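Local coordinates for aldehyde dehydrogenase (Staphylococcus aureus, PDB 6K10), which oxidises the carotenoid aldehyde 4,4'-diaponeurosporen-4-al to 4,4'-diaponeurosporenoic acid with NAD+ in the biosynthesis of the virulence pigment staphyloxanthin, at residues K104-K109 and K435-K440; Y112-I117 and P187-F192; N231-S236 and S272-E277. The protein carries 1 engineered substitution. All blocks are in the same frame, centred on the assembly; numbering follows the deposited sequence.

In the fold
Contacts 1 and 2 lie on one mixed sheet and share strand 104-118, which pairs antiparallel with strand 432-439 near its start and parallel with strand 190-194 near its end; their centres are 24 Å apart. Strand 104-118 thus runs from the oligomerisation arm (contact 1) into the nucleotide-binding sheet (contact 2). Contact 3 joins helices 232-244 and 264-279 in the other large domain, across the chain's centre, its centre 44 Å from that of contact 2 and 55 Å from that of contact 1. Along the chain contact 2 closes before contact 3 opens, and both fall within the 325 residues between the segments of contact 1. All three reach the second subunit.

Contact 1 of 3, residues K104-K109 and K435-K440; sequences KSYIKK and KSYIFK
Tyr106 and Tyr437 face each other in a hydrogen-bonded antiparallel pair, and their side chains make the tightest part of this contact. CB of Tyr106 lies over one face of the Tyr437 ring, 3.8 Å from its centroid, a CH-pi contact displaced toward the CZ rim. The rings are near parallel, at 25°, but slid so far that they barely overlap; their nearest carbons, Tyr106 CD2 and Tyr437 CE2, are 3.5 Å apart. Tyr437 reaches across because its CG sits between the backbone N and the carbonyl carbon (chi1 71°), which folds the ring back over the neighbouring strand. Lys108 CB meets the edge of the same ring, 3.9 Å from Tyr437 CE1. Six backbone bonds zip the strands together, from Lys104 N to Phe439 O (2.8 Å) down to Lys435 N on Lys108 O (2.8 Å).

The other face, carrying Ser105, Ile107, Ser436 and Ile438, packs thinly between the two strands: Ser105 OG is 3.8 Å from Ile438 CG2, and Ile107 CG1 only brushes Ser436 OG at 4.1 Å. It is nonetheless buried, closed by Val94 of strand 92-94 and by Leu409, Pro410 and Ala396 of the second subunit; Ser105 OG bonds Thr96, and Ser436 OG bonds Pro410 O of that subunit. On the tyrosine side Lys108 and Lys435 run side by side toward the second subunit; Lys108 NZ bonds Asn388 there, and Lys435 NZ pairs with Glu110. The solvent side is the outer end, where partly exposed Lys104 turns away from the partner strand. Ser436 to Phe439 also pair in parallel with a strand of the second subunit, continuing the sheet across the interface, as expected of the protruding oligomerisation arm of the aldehyde dehydrogenase fold.

Contact 2 of 3, residues Y112-I117 and P187-F192; sequences YGTVLI and PFDYVF
The Phe188 ring receives Leu116 CB over one face, 3.6 Å from its centroid and 6° off the normal, a CH-pi contact with CB almost straight above the ring centre. This ring packs beside two neighbouring, nearly parallel strands, 114-117 and 190-192, of the Rossmann-type sheet of the NAD-binding domain. Thr114 O meets the edge of the ring near its plane, while CG2 of Thr114 rests more loosely beside CE1 and CD1. Both methyls of Leu116 reach the same stretch of the rim, CD1 near Phe188 CZ and CD2 near CE2. The Tyr112 ring has Tyr190 CD2 over one face, toward the rim, with Tyr112 CE2 at 3.5 Å from that atom; the two ring planes are tilted by 41°.

Leu116 bonds the neighbouring strand through both its backbone N and its O: N donates to Tyr190 O (2.9 Å), and O accepts from Phe192 N (2.7 Å). On the face carrying Val115, Ile117, Tyr190 and Phe192, Val115 CG1 packs on Tyr190 CB at 3.7 Å. Tyr190 OH is bonded to Thr215, and helix 126-138 covers Val115, Ile117 and Phe192. On the opposite face helix 177-184 covers Leu116 and Phe188. The side chain of Phe192 comes about 4 Å from that of Glu217, a predicted active-site residue, consistent with strand 190-194 leading toward the catalytic centre.

Before the strands pair, Asp189 grips Thr114 from two directions. Its backbone N donates to Thr114 O (2.8 Å), and its carboxylate, passing close to Gly113 CA, takes the Thr114 N-H on the anti lone pair of OD2, at 2.8 Å from N to OD2 and an almost straight 177°.

Contact 3 of 3, residues N231-S236 and S272-E277; sequences NIKVAS and SKTLRE
Lys233 and Glu277 form the salt bridge that crosses between the two helices: Lys233 NZ approaches Glu277 OE1 on the syn side at 3.0 Å, 23° out of the carboxylate plane. The lysine, its CG anti to the backbone N (chi1 -171°) and its chain bent at chi2 and chi4, spans the gap between helices 232-244 and 264-279, whose short axes stand 9.8 Å apart and cross at -50°.

Hydrogen bonds to hydroxyls lie alongside. Lys233 NZ also donates to Thr274 OG1 (3.0 Å), and Thr274 OG1 sits 2.8 Å from Ser236 OG. Ser236 OG in turn donates to Lys233 O (2.8 Å), one turn earlier in its own helix, while Thr274 OG1 is bonded to Ala270 O.

Apolar contact is slight: the Lys233 and Lys273 chains cross at about a right angle, CE of Lys233 3.5 Å from CD of Lys273.

Glu237 supplies a second carboxylate to Lys233 NZ. One ammonium group thus gathers two acids and a buried hydroxyl, which probably stabilises its positive charge, and the seam between these helices is polar at this level, with Ser236 and Thr274 buried and Glu277 exposed.

Contact 1 of 3, residues K104-K109 and K435-K440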
loop_
_atom_site.group_PDB
_atom_site.type_symbol
_atom_site.label_atom_id
_atom_site.label_comp_id
_atom_site.label_asym_id
_atom_site.label_seq_id
_atom_site.Cartn_x
_atom_site.Cartn_y
_atom_site.Cartn_z
ATOM N N LYS A 104 20.246 -13.681 -11.230
ATOM C CA LYS A 104 20.485 -12.359 -10.667
ATOM C C LYS A 104 19.139 -11.684 -10.448
ATOM O O LYS A 104 18.256 -11.760 -11.305
ATOM C CB LYS A 104 21.347 -11.498 -11.599
ATOM C CG LYS A 104 22.699 -12.091 -11.969
ATOM C CD LYS A 104 23.398 -12.733 -10.784
ATOM C CE LYS A 104 24.566 -13.589 -11.248
ATOM N NZ LYS A 104 25.066 -14.482 -10.168
ATOM N N SER A 105 18.978 -11.019 -9.305
ATOM C CA SER A 105 17.694 -10.450 -8.910
ATOM C C SER A 105 17.793 -8.934 -8.798
ATOM O O SER A 105 18.793 -8.401 -8.313
ATOM C CB SER A 105 17.211 -11.053 -7.589
ATOM O OG SER A 105 17.126 -12.466 -7.676
ATOM N N TYR A 106 16.734 -8.250 -9.235
ATOM C CA TYR A 106 16.688 -6.795 -9.281
ATOM C C TYR A 106 15.295 -6.297 -8.939
ATOM O O TYR A 106 14.309 -7.029 -9.038
ATOM C CB TYR A 106 17.078 -6.247 -10.663
ATOM C CG TYR A 106 18.349 -6.817 -11.230
ATOM C CD1 TYR A 106 19.575 -6.237 -10.945
ATOM C CD2 TYR A 106 18.324 -7.938 -12.050
ATOM C CE1 TYR A 106 20.745 -6.755 -11.460
ATOM C CE2 TYR A 106 19.488 -8.464 -12.568
ATOM C CZ TYR A 106 20.693 -7.872 -12.272
ATOM O OH TYR A 106 21.853 -8.398 -12.789
ATOM N N ILE A 107 15.229 -5.023 -8.559
ATOM C CA ILE A 107 13.968 -4.323 -8.348
ATOM C C ILE A 107 14.053 -2.998 -9.088
ATOM O O ILE A 107 14.868 -2.135 -8.735
ATOM C CB ILE A 107 13.661 -4.098 -6.862
ATOM C CG1 ILE A 107 13.437 -5.442 -6.165
ATOM C CG2 ILE A 107 12.436 -3.197 -6.711
ATOM C CD1 ILE A 107 13.195 -5.335 -4.678
ATOM N N LYS A 108 13.225 -2.841 -10.117
ATOM C CA LYS A 108 13.107 -1.596 -10.862
ATOM C C LYS A 108 12.062 -0.708 -10.199
ATOM O O LYS A 108 10.969 -1.175 -9.866
ATOM C CB LYS A 108 12.715 -1.896 -12.311
ATOM C CG LYS A 108 12.154 -0.719 -13.098
ATOM C CD LYS A 108 13.261 0.190 -13.594
ATOM C CE LYS A 108 12.740 1.153 -14.650
ATOM N NZ LYS A 108 13.840 1.871 -15.346
ATOM N N LYS A 109 12.399 0.565 -9.997
ATOM C CA LYS A 109 11.454 1.549 -9.482
ATOM C C LYS A 109 10.875 2.321 -10.662
ATOM O O LYS A 109 11.620 2.965 -11.408
ATOM C CB LYS A 109 12.125 2.501 -8.492
ATOM C CG LYS A 109 12.168 1.994 -7.058
ATOM C CD LYS A 109 13.541 1.453 -6.704
ATOM N N LYS A 435 9.090 -3.080 -9.229
ATOM C CA LYS A 435 8.941 -4.135 -10.227
ATOM C C LYS A 435 10.117 -5.097 -10.098
ATOM O O LYS A 435 11.234 -4.787 -10.521
ATOM C CB LYS A 435 8.854 -3.534 -11.626
ATOM C CG LYS A 435 8.584 -4.539 -12.732
ATOM C CD LYS A 435 8.267 -3.828 -14.042
ATOM C CE LYS A 435 9.514 -3.242 -14.683
ATOM N NZ LYS A 435 9.183 -2.341 -15.825
ATOM N N SER A 436 9.860 -6.260 -9.511
ATOM C CA SER A 436 10.887 -7.284 -9.398
ATOM C C SER A 436 11.164 -7.902 -10.758
ATOM O O SER A 436 10.245 -8.146 -11.543
ATOM C CB SER A 436 10.448 -8.379 -8.429
ATOM O OG SER A 436 10.262 -7.868 -7.127
ATOM N N TYR A 437 12.434 -8.167 -11.042
ATOM C CA TYR A 437 12.747 -8.971 -12.209
ATOM C C TYR A 437 14.080 -9.673 -12.005
ATOM O O TYR A 437 14.933 -9.219 -11.237
ATOM C CB TYR A 437 12.749 -8.145 -13.503
ATOM C CG TYR A 437 13.890 -7.167 -13.660
ATOM C CD1 TYR A 437 13.777 -5.859 -13.206
ATOM C CD2 TYR A 437 15.067 -7.543 -14.294
ATOM C CE1 TYR A 437 14.815 -4.959 -13.361
ATOM C CE2 TYR A 437 16.109 -6.652 -14.452
ATOM C CZ TYR A 437 15.978 -5.362 -13.986
ATOM O OH TYR A 437 17.018 -4.475 -14.147
ATOM N N ILE A 438 14.235 -10.802 -12.689
ATOM C CA ILE A 438 15.449 -11.594 -12.609
ATOM C C ILE A 438 16.084 -11.670 -13.989
ATOM O O ILE A 438 15.466 -11.359 -15.011
ATOM C CB ILE A 438 15.192 -13.012 -12.061
ATOM C CG1 ILE A 438 14.188 -13.752 -12.943
ATOM C CG2 ILE A 438 14.709 -12.951 -10.627
ATOM C CD1 ILE A 438 14.114 -15.238 -12.683
ATOM N N PHE A 439 17.345 -12.084 -13.998
ATOM C CA PHE A 439 18.068 -12.434 -15.209
ATOM C C PHE A 439 18.762 -13.764 -14.968
ATOM O O PHE A 439 19.362 -13.973 -13.908
ATOM C CB PHE A 439 19.095 -11.353 -15.591
ATOM C CG PHE A 439 20.042 -11.771 -16.684
ATOM C CD1 PHE A 439 19.717 -11.568 -18.015
ATOM C CD2 PHE A 439 21.261 -12.360 -16.380
ATOM C CE1 PHE A 439 20.584 -11.950 -19.023
ATOM C CE2 PHE A 439 22.131 -12.746 -17.383
ATOM C CZ PHE A 439 21.793 -12.540 -18.705
ATOM N N LYS A 440 18.671 -14.668 -15.940
ATOM C CA LYS A 440 19.417 -15.919 -15.877
ATOM C C LYS A 440 20.076 -16.159 -17.223
ATOM O O LYS A 440 19.393 -16.219 -18.251
ATOM C CB LYS A 440 18.523 -17.102 -15.490
ATOM C CG LYS A 440 19.321 -18.368 -15.207
ATOM C CD LYS A 440 18.575 -19.336 -14.303
ATOM C CE LYS A 440 17.556 -20.155 -15.069
ATOM N NZ LYS A 440 16.874 -21.138 -14.180
#

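Contact 2 of 3, residues Y112-I117 and P187-F192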
loop_
_atom_site.group_PDB
_atom_site.type_symbol
_atom_site.label_atom_id
_atom_site.label_comp_id
_atom_site.label_asym_id
_atom_site.label_seq_id
_atom_site.Cartn_x
_atom_site.Cartn_y
_atom_site.Cartn_z
ATOM N N TYR A 112 3.642 4.973 -11.734
ATOM C CA TYR A 112 2.322 4.448 -12.065
ATOM C C TYR A 112 1.809 5.018 -13.380
ATOM O O TYR A 112 1.154 4.312 -14.153
ATOM C CB TYR A 112 1.336 4.769 -10.943
ATOM C CG TYR A 112 1.454 3.875 -9.735
ATOM C CD1 TYR A 112 0.954 2.581 -9.757
ATOM C CD2 TYR A 112 2.060 4.326 -8.571
ATOM C CE1 TYR A 112 1.053 1.760 -8.653
ATOM C CE2 TYR A 112 2.166 3.512 -7.461
ATOM C CZ TYR A 112 1.661 2.230 -7.508
ATOM O OH TYR A 112 1.759 1.412 -6.408
ATOM N N GLY A 113 2.090 6.292 -13.641
ATOM C CA GLY A 113 1.595 6.949 -14.834
ATOM C C GLY A 113 1.063 8.339 -14.556
ATOM O O GLY A 113 1.834 9.263 -14.278
ATOM N N THR A 114 -0.256 8.495 -14.621
ATOM C CA THR A 114 -0.927 9.769 -14.391
ATOM C C THR A 114 -1.699 9.675 -13.081
ATOM O O THR A 114 -2.561 8.803 -12.929
ATOM C CB THR A 114 -1.860 10.102 -15.555
ATOM O OG1 THR A 114 -1.093 10.226 -16.760
ATOM C CG2 THR A 114 -2.605 11.403 -15.292
ATOM N N VAL A 115 -1.388 10.566 -12.139
ATOM C CA VAL A 115 -1.903 10.460 -10.780
ATOM C C VAL A 115 -2.743 11.686 -10.443
ATOM O O VAL A 115 -2.632 12.747 -11.065
ATOM C CB VAL A 115 -0.772 10.279 -9.745
ATOM C CG1 VAL A 115 0.139 9.130 -10.150
ATOM C CG2 VAL A 115 0.024 11.569 -9.582
ATOM N N LEU A 116 -3.594 11.521 -9.433
ATOM C CA LEU A 116 -4.488 12.562 -8.949
ATOM C C LEU A 116 -4.129 12.902 -7.510
ATOM O O LEU A 116 -3.941 12.002 -6.686
ATOM C CB LEU A 116 -5.950 12.110 -9.032
ATOM C CG LEU A 116 -7.004 13.054 -8.449
ATOM C CD1 LEU A 116 -6.954 14.423 -9.119
ATOM C CD2 LEU A 116 -8.392 12.443 -8.562
ATOM N N ILE A 117 -4.037 14.196 -7.213
ATOM C CA ILE A 117 -3.730 14.683 -5.873
ATOM C C ILE A 117 -4.842 15.631 -5.449
ATOM O O ILE A 117 -5.082 16.650 -6.109
ATOM C CB ILE A 117 -2.362 15.382 -5.819
ATOM C CG1 ILE A 117 -1.245 14.383 -6.129
ATOM C CG2 ILE A 117 -2.145 16.024 -4.458
ATOM C CD1 ILE A 117 0.116 15.017 -6.280
ATOM N N PRO A 187 -9.952 6.961 -14.948
ATOM C CA PRO A 187 -9.025 5.866 -14.610
ATOM C C PRO A 187 -7.593 6.348 -14.398
ATOM O O PRO A 187 -6.664 5.974 -15.123
ATOM C CB PRO A 187 -9.164 4.940 -15.825
ATOM C CG PRO A 187 -9.422 5.874 -16.953
ATOM C CD PRO A 187 -10.286 6.977 -16.383
ATOM N N PHE A 188 -7.408 7.196 -13.388
ATOM C CA PHE A 188 -6.069 7.563 -12.953
ATOM C C PHE A 188 -5.288 6.313 -12.561
ATOM O O PHE A 188 -5.856 5.281 -12.197
ATOM C CB PHE A 188 -6.131 8.521 -11.761
ATOM C CG PHE A 188 -6.412 9.951 -12.132
ATOM C CD1 PHE A 188 -5.378 10.811 -12.470
ATOM C CD2 PHE A 188 -7.707 10.439 -12.126
ATOM C CE1 PHE A 188 -5.633 12.129 -12.802
ATOM C CE2 PHE A 188 -7.968 11.756 -12.459
ATOM C CZ PHE A 188 -6.930 12.601 -12.796
ATOM N N ASP A 189 -3.963 6.411 -12.637
ATOM C CA ASP A 189 -3.113 5.308 -12.212
ATOM C C ASP A 189 -2.840 5.319 -10.713
ATOM O O ASP A 189 -2.375 4.307 -10.176
ATOM C CB ASP A 189 -1.794 5.330 -12.991
ATOM C CG ASP A 189 -2.009 5.250 -14.494
ATOM O OD1 ASP A 189 -2.470 4.191 -14.970
ATOM O OD2 ASP A 189 -1.724 6.242 -15.197
ATOM N N TYR A 190 -3.123 6.428 -10.032
ATOM C CA TYR A 190 -3.030 6.507 -8.582
ATOM C C TYR A 190 -3.829 7.715 -8.118
ATOM O O TYR A 190 -3.905 8.728 -8.820
ATOM C CB TYR A 190 -1.574 6.611 -8.110
ATOM C CG TYR A 190 -1.366 6.134 -6.695
ATOM C CD1 TYR A 190 -1.588 6.980 -5.617
ATOM C CD2 TYR A 190 -0.954 4.834 -6.435
ATOM C CE1 TYR A 190 -1.406 6.543 -4.317
ATOM C CE2 TYR A 190 -0.767 4.389 -5.141
ATOM C CZ TYR A 190 -0.993 5.245 -4.086
ATOM O OH TYR A 190 -0.805 4.793 -2.800
ATOM N N VAL A 191 -4.429 7.604 -6.934
ATOM C CA VAL A 191 -5.174 8.702 -6.329
ATOM C C VAL A 191 -4.631 8.948 -4.928
ATOM O O VAL A 191 -4.566 8.023 -4.114
ATOM C CB VAL A 191 -6.687 8.408 -6.276
ATOM C CG1 VAL A 191 -7.401 9.490 -5.491
ATOM C CG2 VAL A 191 -7.254 8.310 -7.684
ATOM N N PHE A 192 -4.238 10.189 -4.653
ATOM C CA PHE A 192 -3.745 10.609 -3.345
ATOM C C PHE A 192 -4.717 11.635 -2.786
ATOM O O PHE A 192 -4.950 12.668 -3.418
ATOM C CB PHE A 192 -2.324 11.188 -3.450
ATOM C CG PHE A 192 -1.678 11.473 -2.115
ATOM C CD1 PHE A 192 -2.096 12.541 -1.331
ATOM C CD2 PHE A 192 -0.656 10.670 -1.645
ATOM C CE1 PHE A 192 -1.508 12.797 -0.109
ATOM C CE2 PHE A 192 -0.062 10.927 -0.420
ATOM C CZ PHE A 192 -0.490 11.992 0.346
#

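Contact 3 of 3, residues N231-S236 and S272-E277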
loop_
_atom_site.group_PDB
_atom_site.type_symbol
_atom_site.label_atom_id
_atom_site.label_comp_id
_atom_site.label_asym_id
_atom_site.label_seq_id
_atom_site.Cartn_x
_atom_site.Cartn_y
_atom_site.Cartn_z
ATOM N N ASN A 231 5.082 15.793 33.373
ATOM C CA ASN A 231 5.558 17.153 33.614
ATOM C C ASN A 231 4.471 18.088 33.100
ATOM O O ASN A 231 4.334 18.291 31.892
ATOM C CB ASN A 231 6.889 17.393 32.912
ATOM C CG ASN A 231 7.508 18.733 33.265
ATOM O OD1 ASN A 231 6.813 19.740 33.404
ATOM N ND2 ASN A 231 8.828 18.749 33.413
ATOM N N ILE A 232 3.699 18.665 34.022
ATOM C CA ILE A 232 2.451 19.326 33.647
ATOM C C ILE A 232 2.718 20.581 32.825
ATOM O O ILE A 232 2.058 20.822 31.807
ATOM C CB ILE A 232 1.615 19.638 34.900
ATOM C CG1 ILE A 232 1.301 18.347 35.659
ATOM C CG2 ILE A 232 0.338 20.366 34.519
ATOM C CD1 ILE A 232 0.351 17.421 34.923
ATOM N N LYS A 233 3.675 21.408 33.252
ATOM C CA LYS A 233 3.905 22.663 32.540
ATOM C C LYS A 233 4.484 22.417 31.154
ATOM O O LYS A 233 4.058 23.047 30.178
ATOM C CB LYS A 233 4.820 23.585 33.343
ATOM C CG LYS A 233 4.909 24.991 32.754
ATOM C CD LYS A 233 3.516 25.586 32.576
ATOM C CE LYS A 233 3.560 27.047 32.149
ATOM N NZ LYS A 233 4.180 27.248 30.810
ATOM N N VAL A 234 5.457 21.508 31.045
ATOM C CA VAL A 234 6.015 21.173 29.738
ATOM C C VAL A 234 4.960 20.512 28.858
ATOM O O VAL A 234 4.897 20.761 27.648
ATOM C CB VAL A 234 7.258 20.282 29.900
ATOM C CG1 VAL A 234 7.815 19.898 28.539
ATOM C CG2 VAL A 234 8.313 20.997 30.726
ATOM N N ALA A 235 4.122 19.658 29.447
ATOM C CA ALA A 235 3.027 19.060 28.689
ATOM C C ALA A 235 2.105 20.135 28.134
ATOM O O ALA A 235 1.722 20.099 26.960
ATOM C CB ALA A 235 2.243 18.087 29.569
ATOM N N SER A 236 1.747 21.112 28.968
ATOM C CA SER A 236 0.829 22.155 28.529
ATOM C C SER A 236 1.432 22.983 27.401
ATOM O O SER A 236 0.715 23.428 26.496
ATOM C CB SER A 236 0.446 23.041 29.713
ATOM O OG SER A 236 1.446 24.011 29.970
ATOM N N SER A 272 -3.813 27.316 30.745
ATOM C CA SER A 272 -4.226 28.715 30.721
ATOM C C SER A 272 -3.019 29.641 30.797
ATOM O O SER A 272 -2.938 30.639 30.072
ATOM C CB SER A 272 -5.190 28.996 31.874
ATOM O OG SER A 272 -6.290 28.103 31.854
ATOM N N LYS A 273 -2.067 29.323 31.677
ATOM C CA LYS A 273 -0.858 30.130 31.792
ATOM C C LYS A 273 -0.062 30.126 30.494
ATOM O O LYS A 273 0.438 31.170 30.059
ATOM C CB LYS A 273 0.002 29.610 32.944
ATOM C CG LYS A 273 1.368 30.256 33.031
ATOM C CD LYS A 273 2.188 29.633 34.143
ATOM C CE LYS A 273 2.373 30.588 35.303
ATOM N NZ LYS A 273 3.326 30.042 36.309
ATOM N N THR A 274 0.072 28.957 29.866
ATOM C CA THR A 274 0.828 28.849 28.622
ATOM C C THR A 274 0.180 29.671 27.514
ATOM O O THR A 274 0.867 30.354 26.744
ATOM C CB THR A 274 0.933 27.380 28.211
ATOM O OG1 THR A 274 1.802 26.689 29.115
ATOM C CG2 THR A 274 1.469 27.252 26.791
ATOM N N LEU A 275 -1.150 29.615 27.420
ATOM C CA LEU A 275 -1.854 30.382 26.398
ATOM C C LEU A 275 -1.619 31.879 26.569
ATOM O O LEU A 275 -1.467 32.606 25.581
ATOM C CB LEU A 275 -3.345 30.053 26.440
ATOM C CG LEU A 275 -3.684 28.644 25.956
ATOM C CD1 LEU A 275 -5.124 28.274 26.281
ATOM C CD2 LEU A 275 -3.420 28.534 24.462
ATOM N N ARG A 276 -1.574 32.355 27.815
ATOM C CA ARG A 276 -1.249 33.758 28.053
ATOM C C ARG A 276 0.196 34.062 27.672
ATOM O O ARG A 276 0.488 35.133 27.124
ATOM C CB ARG A 276 -1.510 34.119 29.516
ATOM C CG ARG A 276 -2.979 34.081 29.907
ATOM C CD ARG A 276 -3.828 34.892 28.944
ATOM N NE ARG A 276 -5.253 34.776 29.242
ATOM C CZ ARG A 276 -6.221 35.170 28.422
ATOM N NH1 ARG A 276 -7.491 35.026 28.775
ATOM N NH2 ARG A 276 -5.921 35.703 27.246
ATOM N N GLU A 277 1.114 33.133 27.952
ATOM C CA GLU A 277 2.500 33.306 27.528
ATOM C C GLU A 277 2.610 33.336 26.009
ATOM O O GLU A 277 3.374 34.130 25.447
ATOM C CB GLU A 277 3.365 32.182 28.099
ATOM C CG GLU A 277 3.574 32.252 29.599
ATOM C CD GLU A 277 4.166 30.973 30.161
ATOM O OE1 GLU A 277 4.146 29.944 29.452
ATOM O OE2 GLU A 277 4.654 30.998 31.309
#